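PDB 2PZH: acyl-CoA thioesterase YbgC from Helicobacter pylori, which hydrolyses the thioester bond of long-chain acyl-CoAs and of benzoyl-CoA, and may take part in phospholipid metabolism. Local coordinates for residues A[17-30]-A[58-72]. Sequence-based numbering, arbitrary orientation.
Sequences VVYHANYLKYCERA and FFTPASLGQVLEIRT
The Y23 ring reaches F58 and A62 with its CD2 side and its OH. The OH accepts the backbone N-H of A62 at 3.1 Å from N, and the N-H...O angle of 173° makes this bond nearly straight; the A62 nitrogen lies near the ring plane. CG of Y23 stands anti to its own carbonyl carbon, beside the backbone N, which sends the ring off the first turn of helix 22-30 toward this peptide. The CD2 side of the ring runs into F58, whose CE2 lies 3.7 Å from CD2 of Y23; the two side chains cross obliquely, and Y23 CD2 sits at the edge of the F58 ring. CB of H20 packs on the same CE2 of F58 at 3.8 Å, while V18 CG1 lies over one face of the tyrosine.

The carbonyl of A62, in the next peptide unit, is used too. V18 N donates to A62 O at 3.0 Å, a more bent bond (149°) with the donor tilted out of the carbonyl plane. Next to it, V17 CG1 rests against CB of P61.

Further along the helix the contact is largely apolar. L68 CD1 approaches Y26 obliquely, 3.6 Å from CE2, and CG2 of I70 lies 3.5 Å from CB of A30. T72 OG1, beside A30, is hydrogen-bonded to Q86, which also binds C27 O. The axes of helix 22-30 and strand 67-72 are inclined at 59° and approach to 8.7 Å, so the helix lies slantwise over the strand, as the central helix does on the curved sheet of a hot-dog fold. F105 of strand 102-114 also packs on Y23 and F58.

Chemically, A62 is held through both N-H and C=O, which probably helps to hold the approach to strand 67-72 against the segment following D13, the predicted active-site residue, whereas the strand itself meets the helix largely through hydrocarbon.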
ATOM      1  N   VAL A  17       5.456   4.976 -13.281  1.00 13.13           N
ATOM      2  CA  VAL A  17       4.271   5.822 -13.112  1.00 12.75           C
ATOM      3  C   VAL A  17       3.526   5.398 -11.864  1.00 11.46           C
ATOM      4  O   VAL A  17       3.834   4.384 -11.273  1.00 12.28           O
ATOM      5  CB  VAL A  17       3.324   5.737 -14.314  1.00 12.61           C
ATOM      6  CG1 VAL A  17       4.041   6.277 -15.590  1.00 14.19           C
ATOM      7  CG2 VAL A  17       2.813   4.295 -14.510  1.00 12.68           C
ATOM      8  N   VAL A  18       2.526   6.176 -11.480  1.00 10.15           N
ATOM      9  CA  VAL A  18       1.728   5.847 -10.320  1.00  9.03           C
ATOM     10  C   VAL A  18       0.958   4.544 -10.581  1.00  8.63           C
ATOM     11  O   VAL A  18       0.317   4.363 -11.633  1.00 10.00           O
ATOM     12  CB  VAL A  18       0.762   7.004  -9.987  1.00  8.52           C
ATOM     13  CG1 VAL A  18      -0.322   6.563  -8.989  1.00  8.75           C
ATOM     14  CG2 VAL A  18       1.542   8.231  -9.486  1.00  8.41           C
ATOM     15  N   TYR A  19       1.048   3.633  -9.624  1.00  8.32           N
ATOM     16  CA  TYR A  19       0.308   2.366  -9.688  1.00  9.06           C
ATOM     17  C   TYR A  19      -1.193   2.670  -9.696  1.00  8.94           C
ATOM     18  O   TYR A  19      -1.669   3.477  -8.910  1.00  8.12           O
ATOM     19  CB  TYR A  19       0.707   1.469  -8.519  1.00  9.14           C
ATOM     20  CG  TYR A  19      -0.056   0.150  -8.477  1.00  8.90           C
ATOM     21  CD1 TYR A  19       0.321  -0.930  -9.297  1.00 10.00           C
ATOM     22  CD2 TYR A  19      -1.122  -0.028  -7.616  1.00  9.18           C
ATOM     23  CE1 TYR A  19      -0.376  -2.134  -9.242  1.00  8.97           C
ATOM     24  CE2 TYR A  19      -1.813  -1.206  -7.561  1.00  9.37           C
ATOM     25  CZ  TYR A  19      -1.438  -2.256  -8.372  1.00  9.02           C
ATOM     26  OH  TYR A  19      -2.152  -3.423  -8.287  1.00  9.36           O
ATOM     27  N   HIS A  20      -1.946   2.029 -10.589  1.00  9.65           N
ATOM     28  CA  HIS A  20      -3.291   2.505 -10.883  1.00  9.77           C
ATOM     29  C   HIS A  20      -4.227   2.679  -9.664  1.00 10.16           C
ATOM     30  O   HIS A  20      -4.966   3.660  -9.594  1.00 11.83           O
ATOM     31  CB  HIS A  20      -3.949   1.614 -11.951  1.00 10.47           C
ATOM     32  CG  HIS A  20      -4.270   0.233 -11.469  1.00 11.87           C
ATOM     33  ND1 HIS A  20      -5.556  -0.189 -11.213  1.00 13.78           N
ATOM     34  CD2 HIS A  20      -3.465  -0.807 -11.147  1.00 10.97           C
ATOM     35  CE1 HIS A  20      -5.532  -1.438 -10.784  1.00 11.58           C
ATOM     36  NE2 HIS A  20      -4.276  -1.832 -10.725  1.00 13.66           N
ATOM     37  N   ALA A  21      -4.233   1.725  -8.728  1.00  8.83           N
ATOM     38  CA  ALA A  21      -5.103   1.817  -7.548  1.00  9.01           C
ATOM     39  C   ALA A  21      -4.801   2.998  -6.639  1.00  9.97           C
ATOM     40  O   ALA A  21      -5.668   3.396  -5.864  1.00 11.05           O
ATOM     41  CB  ALA A  21      -5.052   0.494  -6.695  1.00  8.54           C
ATOM     42  N   ASN A  22      -3.578   3.526  -6.705  1.00  9.87           N
ATOM     43  CA  ASN A  22      -3.193   4.652  -5.841  1.00 10.29           C
ATOM     44  C   ASN A  22      -4.000   5.914  -6.121  1.00  9.08           C
ATOM     45  O   ASN A  22      -4.164   6.760  -5.252  1.00 10.27           O
ATOM     46  CB  ASN A  22      -1.684   4.931  -5.905  1.00 10.12           C
ATOM     47  CG  ASN A  22      -0.855   3.762  -5.374  1.00 11.31           C
ATOM     48  OD1 ASN A  22       0.314   3.593  -5.726  1.00 13.13           O
ATOM     49  ND2 ASN A  22      -1.470   2.949  -4.538  1.00 10.64           N
ATOM     50  N   TYR A  23      -4.532   6.043  -7.335  1.00  9.72           N
ATOM     51  CA  TYR A  23      -5.349   7.215  -7.639  1.00  9.76           C
ATOM     52  C   TYR A  23      -6.611   7.226  -6.783  1.00 10.00           C
ATOM     53  O   TYR A  23      -7.078   8.287  -6.359  1.00 10.70           O
ATOM     54  CB  TYR A  23      -5.703   7.266  -9.118  1.00  9.55           C
ATOM     55  CG  TYR A  23      -4.542   7.527 -10.028  1.00  9.00           C
ATOM     56  CD1 TYR A  23      -3.777   8.691  -9.899  1.00 10.36           C
ATOM     57  CD2 TYR A  23      -4.200   6.620 -11.026  1.00 10.31           C
ATOM     58  CE1 TYR A  23      -2.729   8.945 -10.748  1.00  9.74           C
ATOM     59  CE2 TYR A  23      -3.157   6.862 -11.880  1.00  8.88           C
ATOM     60  CZ  TYR A  23      -2.419   8.033 -11.736  1.00  9.71           C
ATOM     61  OH  TYR A  23      -1.381   8.294 -12.582  1.00  9.72           O
ATOM     62  N   LEU A  24      -7.142   6.033  -6.520  1.00  9.92           N
ATOM     63  CA  LEU A  24      -8.262   5.867  -5.606  0.50 10.48           C
ATOM     64  C   LEU A  24      -7.914   6.324  -4.186  1.00 10.22           C
ATOM     65  O   LEU A  24      -8.713   6.985  -3.521  1.00 10.00           O
ATOM     66  CB  LEU A  24      -8.722   4.411  -5.618  0.50 11.48           C
ATOM     67  CG  LEU A  24      -9.475   4.047  -6.895  0.50 12.88           C
ATOM     68  CD1 LEU A  24      -9.938   2.604  -6.868  0.50 13.46           C
ATOM     69  CD2 LEU A  24     -10.657   4.983  -7.005  0.50 12.58           C
ATOM     70  N   LYS A  25      -6.721   5.965  -3.711  1.00  9.44           N
ATOM     71  CA  LYS A  25      -6.259   6.481  -2.414  1.00  9.67           C
ATOM     72  C   LYS A  25      -6.237   8.012  -2.381  1.00  8.19           C
ATOM     73  O   LYS A  25      -6.726   8.624  -1.433  1.00  7.31           O
ATOM     74  CB  LYS A  25      -4.885   5.921  -2.069  1.00 10.11           C
ATOM     75  CG  LYS A  25      -4.912   4.412  -1.884  1.00 12.00           C
ATOM     76  CD  LYS A  25      -3.549   3.884  -1.494  1.00 14.64           C
ATOM     77  CE  LYS A  25      -3.651   2.407  -1.098  1.00 16.50           C
ATOM     78  NZ  LYS A  25      -2.483   1.934  -0.319  1.00 18.57           N
ATOM     79  N   TYR A  26      -5.656   8.630  -3.406  1.00  9.22           N
ATOM     80  CA  TYR A  26      -5.680  10.099  -3.480  1.00 10.40           C
ATOM     81  C   TYR A  26      -7.108  10.674  -3.404  1.00 10.37           C
ATOM     82  O   TYR A  26      -7.363  11.670  -2.676  1.00 11.23           O
ATOM     83  CB  TYR A  26      -5.020  10.588  -4.752  1.00 12.42           C
ATOM     84  CG  TYR A  26      -3.576  10.187  -4.940  1.00 12.98           C
ATOM     85  CD1 TYR A  26      -2.711  10.011  -3.860  1.00 14.44           C
ATOM     86  CD2 TYR A  26      -3.070  10.029  -6.206  1.00 13.96           C
ATOM     87  CE1 TYR A  26      -1.362   9.673  -4.061  1.00 15.44           C
ATOM     88  CE2 TYR A  26      -1.738   9.694  -6.423  1.00 14.47           C
ATOM     89  CZ  TYR A  26      -0.890   9.519  -5.359  1.00 15.02           C
ATOM     90  OH  TYR A  26       0.417   9.185  -5.613  1.00 15.66           O
ATOM     91  N   CYS A  27      -8.034  10.060  -4.134  1.00 10.20           N
ATOM     92  CA  CYS A  27      -9.418  10.524  -4.119  1.00 11.33           C
ATOM     93  C   CYS A  27     -10.006  10.380  -2.717  1.00 11.48           C
ATOM     94  O   CYS A  27     -10.695  11.272  -2.231  1.00 10.75           O
ATOM     95  CB  CYS A  27     -10.262   9.812  -5.174  1.00 12.96           C
ATOM     96  SG  CYS A  27      -9.808  10.355  -6.824  1.00 14.70           S
ATOM     97  N   GLU A  28      -9.704   9.259  -2.069  1.00 11.02           N
ATOM     98  CA  GLU A  28     -10.188   8.995  -0.724  1.00 10.75           C
ATOM     99  C   GLU A  28      -9.676  10.062   0.220  1.00  9.94           C
ATOM    100  O   GLU A  28     -10.444  10.597   1.018  1.00  9.41           O
ATOM    101  CB  GLU A  28      -9.738   7.621  -0.242  1.00 12.27           C
ATOM    102  CG  GLU A  28     -10.561   7.068   0.910  1.00 13.26           C
ATOM    103  CD  GLU A  28     -10.451   7.870   2.182  1.00 14.25           C
ATOM    104  OE1 GLU A  28     -11.519   8.246   2.709  1.00 15.95           O
ATOM    105  OE2 GLU A  28      -9.315   8.097   2.673  1.00 14.88           O
ATOM    106  N   ARG A  29      -8.380  10.357   0.162  1.00  9.75           N
ATOM    107  CA  ARG A  29      -7.817  11.398   1.042  1.00 10.27           C
ATOM    108  C   ARG A  29      -8.619  12.703   0.885  1.00 11.35           C
ATOM    109  O   ARG A  29      -8.998  13.336   1.890  1.00 12.85           O
ATOM    110  CB  ARG A  29      -6.346  11.654   0.709  1.00 11.65           C
ATOM    111  CG  ARG A  29      -5.491  10.412   0.868  1.00 11.59           C
ATOM    112  CD  ARG A  29      -4.047  10.758   0.570  1.00 11.03           C
ATOM    113  NE  ARG A  29      -3.258   9.551   0.352  1.00 11.06           N
ATOM    114  CZ  ARG A  29      -2.030   9.568  -0.137  1.00 11.97           C
ATOM    115  NH1 ARG A  29      -1.467  10.733  -0.446  1.00 12.26           N
ATOM    116  NH2 ARG A  29      -1.365   8.433  -0.325  1.00 12.85           N
ATOM    117  N   ALA A  30      -8.868  13.087  -0.364  1.00 11.20           N
ATOM    118  CA  ALA A  30      -9.628  14.330  -0.660  1.00 13.21           C
ATOM    119  C   ALA A  30     -10.990  14.385   0.038  1.00 13.65           C
ATOM    120  O   ALA A  30     -11.386  15.424   0.613  1.00 14.37           O
ATOM    121  CB  ALA A  30      -9.812  14.499  -2.176  1.00 14.51           C
ATOM    122  N   PHE A  58      -8.527   6.709 -16.984  1.00 14.91           N
ATOM    123  CA  PHE A  58      -7.115   7.032 -16.824  1.00 14.96           C
ATOM    124  C   PHE A  58      -6.646   7.847 -18.013  1.00 15.92           C
ATOM    125  O   PHE A  58      -6.979   7.534 -19.151  1.00 15.60           O
ATOM    126  CB  PHE A  58      -6.311   5.744 -16.696  1.00 14.60           C
ATOM    127  CG  PHE A  58      -6.674   4.960 -15.475  1.00 14.70           C
ATOM    128  CD1 PHE A  58      -7.785   4.129 -15.483  1.00 14.09           C
ATOM    129  CD2 PHE A  58      -5.952   5.105 -14.288  1.00 15.35           C
ATOM    130  CE1 PHE A  58      -8.152   3.412 -14.341  1.00 14.33           C
ATOM    131  CE2 PHE A  58      -6.316   4.387 -13.151  1.00 15.25           C
ATOM    132  CZ  PHE A  58      -7.426   3.552 -13.179  1.00 14.92           C
ATOM    133  N   PHE A  59      -5.919   8.923 -17.733  1.00 14.80           N
ATOM    134  CA  PHE A  59      -5.426   9.806 -18.780  1.00 15.20           C
ATOM    135  C   PHE A  59      -3.899   9.814 -18.732  1.00 14.68           C
ATOM    136  O   PHE A  59      -3.288   8.745 -18.637  1.00 15.80           O
ATOM    137  CB  PHE A  59      -6.055  11.189 -18.618  1.00 14.46           C
ATOM    138  CG  PHE A  59      -7.550  11.162 -18.716  1.00 15.39           C
ATOM    139  CD1 PHE A  59      -8.161  11.180 -19.964  1.00 16.62           C
ATOM    140  CD2 PHE A  59      -8.341  11.093 -17.577  1.00 14.57           C
ATOM    141  CE1 PHE A  59      -9.550  11.143 -20.074  1.00 15.96           C
ATOM    142  CE2 PHE A  59      -9.742  11.068 -17.676  1.00 15.64           C
ATOM    143  CZ  PHE A  59     -10.338  11.076 -18.929  1.00 14.65           C
ATOM    144  N   THR A  60      -3.266  10.981 -18.755  1.00 14.00           N
ATOM    145  CA  THR A  60      -1.811  10.988 -18.699  1.00 13.85           C
ATOM    146  C   THR A  60      -1.292  10.501 -17.344  1.00 13.62           C
ATOM    147  O   THR A  60      -1.603  11.083 -16.319  1.00 15.38           O
ATOM    148  CB  THR A  60      -1.220  12.383 -19.008  1.00 13.66           C
ATOM    149  OG1 THR A  60      -1.590  12.768 -20.335  1.00 13.34           O
ATOM    150  CG2 THR A  60       0.323  12.352 -18.902  1.00 13.35           C
ATOM    151  N   PRO A  61      -0.488   9.435 -17.343  1.00 14.17           N
ATOM    152  CA  PRO A  61       0.030   8.915 -16.071  1.00 12.73           C
ATOM    153  C   PRO A  61       0.923   9.892 -15.333  1.00 13.40           C
ATOM    154  O   PRO A  61       1.720  10.602 -15.953  1.00 14.42           O
ATOM    155  CB  PRO A  61       0.869   7.696 -16.492  1.00 13.90           C
ATOM    156  CG  PRO A  61       1.112   7.849 -17.955  1.00 15.52           C
ATOM    157  CD  PRO A  61      -0.036   8.644 -18.501  1.00 14.22           C
ATOM    158  N   ALA A  62       0.800   9.900 -14.010  1.00 12.82           N
ATOM    159  CA  ALA A  62       1.632  10.730 -13.160  1.00 12.12           C
ATOM    160  C   ALA A  62       2.905   9.989 -12.764  1.00 12.70           C
ATOM    161  O   ALA A  62       2.978   8.769 -12.836  1.00 12.95           O
ATOM    162  CB  ALA A  62       0.859  11.166 -11.922  1.00 11.26           C
ATOM    163  N   SER A  63       3.901  10.735 -12.319  1.00 12.29           N
ATOM    164  CA  SER A  63       5.183  10.142 -12.029  1.00 12.90           C
ATOM    165  C   SER A  63       5.869  10.789 -10.836  1.00 12.67           C
ATOM    166  O   SER A  63       5.394  11.798 -10.302  1.00 11.82           O
ATOM    167  CB  SER A  63       6.075  10.190 -13.271  1.00 14.80           C
ATOM    168  OG  SER A  63       6.356  11.516 -13.661  1.00 17.17           O
ATOM    169  N   LEU A  64       6.986  10.189 -10.427  1.00 12.41           N
ATOM    170  CA  LEU A  64       7.719  10.588  -9.222  1.00 12.50           C
ATOM    171  C   LEU A  64       7.956  12.088  -9.110  1.00 11.87           C
ATOM    172  O   LEU A  64       8.445  12.712 -10.047  1.00 12.29           O
ATOM    173  CB  LEU A  64       9.079   9.899  -9.196  1.00 13.01           C
ATOM    174  CG  LEU A  64       9.918  10.109  -7.942  1.00 13.43           C
ATOM    175  CD1 LEU A  64       9.259   9.343  -6.806  1.00 13.26           C
ATOM    176  CD2 LEU A  64      11.383   9.668  -8.156  1.00 14.27           C
ATOM    177  N   GLY A  65       7.617  12.664  -7.956  1.00 12.15           N
ATOM    178  CA  GLY A  65       7.952  14.056  -7.662  1.00 12.13           C
ATOM    179  C   GLY A  65       6.913  15.067  -8.100  1.00 11.55           C
ATOM    180  O   GLY A  65       6.969  16.227  -7.728  1.00 11.39           O
ATOM    181  N   GLN A  66       5.971  14.635  -8.915  1.00 10.93           N
ATOM    182  CA  GLN A  66       4.898  15.528  -9.340  1.00 11.24           C
ATOM    183  C   GLN A  66       3.961  15.860  -8.180  1.00 11.45           C
ATOM    184  O   GLN A  66       3.862  15.113  -7.210  1.00 10.69           O
ATOM    185  CB  GLN A  66       4.137  14.885 -10.499  1.00 11.39           C
ATOM    186  CG  GLN A  66       4.991  14.793 -11.764  1.00 13.36           C
ATOM    187  CD  GLN A  66       4.241  14.232 -12.950  1.00 14.45           C
ATOM    188  OE1 GLN A  66       3.265  13.490 -12.800  1.00 15.91           O
ATOM    189  NE2 GLN A  66       4.684  14.599 -14.136  1.00 15.68           N
ATOM    190  N   VAL A  67       3.298  17.009  -8.273  1.00 10.82           N
ATOM    191  CA  VAL A  67       2.247  17.370  -7.325  1.00 10.94           C
ATOM    192  C   VAL A  67       0.922  17.302  -8.057  1.00 11.23           C
ATOM    193  O   VAL A  67       0.761  17.873  -9.146  1.00 12.54           O
ATOM    194  CB  VAL A  67       2.492  18.760  -6.698  1.00 10.70           C
ATOM    195  CG1 VAL A  67       1.351  19.146  -5.721  1.00 11.87           C
ATOM    196  CG2 VAL A  67       3.876  18.746  -5.960  1.00 11.92           C
ATOM    197  N   LEU A  68      -0.007  16.559  -7.479  1.00 10.75           N
ATOM    198  CA  LEU A  68      -1.288  16.309  -8.110  1.00 10.67           C
ATOM    199  C   LEU A  68      -2.342  17.066  -7.339  1.00 11.08           C
ATOM    200  O   LEU A  68      -2.280  17.175  -6.129  1.00 11.56           O
ATOM    201  CB  LEU A  68      -1.623  14.809  -8.085  1.00 11.31           C
ATOM    202  CG  LEU A  68      -0.559  13.858  -8.655  1.00 10.66           C
ATOM    203  CD1 LEU A  68      -1.052  12.418  -8.703  1.00 12.97           C
ATOM    204  CD2 LEU A  68      -0.108  14.336 -10.049  1.00 10.93           C
ATOM    205  N   GLU A  69      -3.311  17.611  -8.053  1.00 11.80           N
ATOM    206  CA  GLU A  69      -4.382  18.328  -7.397  1.00 12.76           C
ATOM    207  C   GLU A  69      -5.650  17.516  -7.564  1.00 12.61           C
ATOM    208  O   GLU A  69      -6.018  17.157  -8.681  1.00 11.45           O
ATOM    209  CB  GLU A  69      -4.546  19.699  -8.054  1.00 14.10           C
ATOM    210  CG  GLU A  69      -5.639  20.522  -7.456  1.00 16.90           C
ATOM    211  CD  GLU A  69      -5.586  21.940  -7.959  1.00 18.22           C
ATOM    212  OE1 GLU A  69      -4.931  22.754  -7.287  1.00 19.89           O
ATOM    213  OE2 GLU A  69      -6.161  22.220  -9.038  1.00 18.65           O
ATOM    214  N   ILE A  70      -6.323  17.236  -6.454  1.00 12.36           N
ATOM    215  CA  ILE A  70      -7.560  16.492  -6.504  1.00 13.13           C
ATOM    216  C   ILE A  70      -8.730  17.466  -6.383  1.00 14.23           C
ATOM    217  O   ILE A  70      -8.877  18.166  -5.378  1.00 13.77           O
ATOM    218  CB  ILE A  70      -7.638  15.402  -5.400  1.00 15.61           C
ATOM    219  CG1 ILE A  70      -6.453  14.447  -5.526  1.00 16.70           C
ATOM    220  CG2 ILE A  70      -8.857  14.578  -5.591  1.00 15.77           C
ATOM    221  CD1 ILE A  70      -5.193  14.975  -4.959  1.00 18.64           C
ATOM    222  N   ARG A  71      -9.542  17.500  -7.427  1.00 14.20           N
ATOM    223  CA  ARG A  71     -10.729  18.352  -7.485  1.00 15.09           C
ATOM    224  C   ARG A  71     -12.025  17.558  -7.282  1.00 15.48           C
ATOM    225  O   ARG A  71     -12.312  16.598  -8.000  1.00 15.09           O
ATOM    226  CB  ARG A  71     -10.725  19.111  -8.813  1.00 15.56           C
ATOM    227  CG  ARG A  71      -9.412  19.807  -9.061  1.00 16.96           C
ATOM    228  CD  ARG A  71      -9.360  20.545 -10.406  1.00 18.01           C
ATOM    229  NE  ARG A  71      -8.007  21.068 -10.647  1.00 19.40           N
ATOM    230  CZ  ARG A  71      -7.574  21.532 -11.816  1.00 20.05           C
ATOM    231  NH1 ARG A  71      -8.372  21.544 -12.880  1.00 19.99           N
ATOM    232  NH2 ARG A  71      -6.332  21.978 -11.922  1.00 20.81           N
ATOM    233  N   THR A  72     -12.814  17.962  -6.294  1.00 15.37           N
ATOM    234  CA  THR A  72     -13.990  17.196  -5.920  1.00 15.28           C
ATOM    235  C   THR A  72     -15.294  18.005  -6.070  1.00 16.63           C
ATOM    236  O   THR A  72     -15.355  19.164  -5.660  1.00 15.68           O
ATOM    237  CB  THR A  72     -13.866  16.724  -4.475  1.00 15.80           C
ATOM    238  OG1 THR A  72     -12.653  15.969  -4.320  1.00 16.40           O
ATOM    239  CG2 THR A  72     -15.046  15.854  -4.086  1.00 15.57           C
TER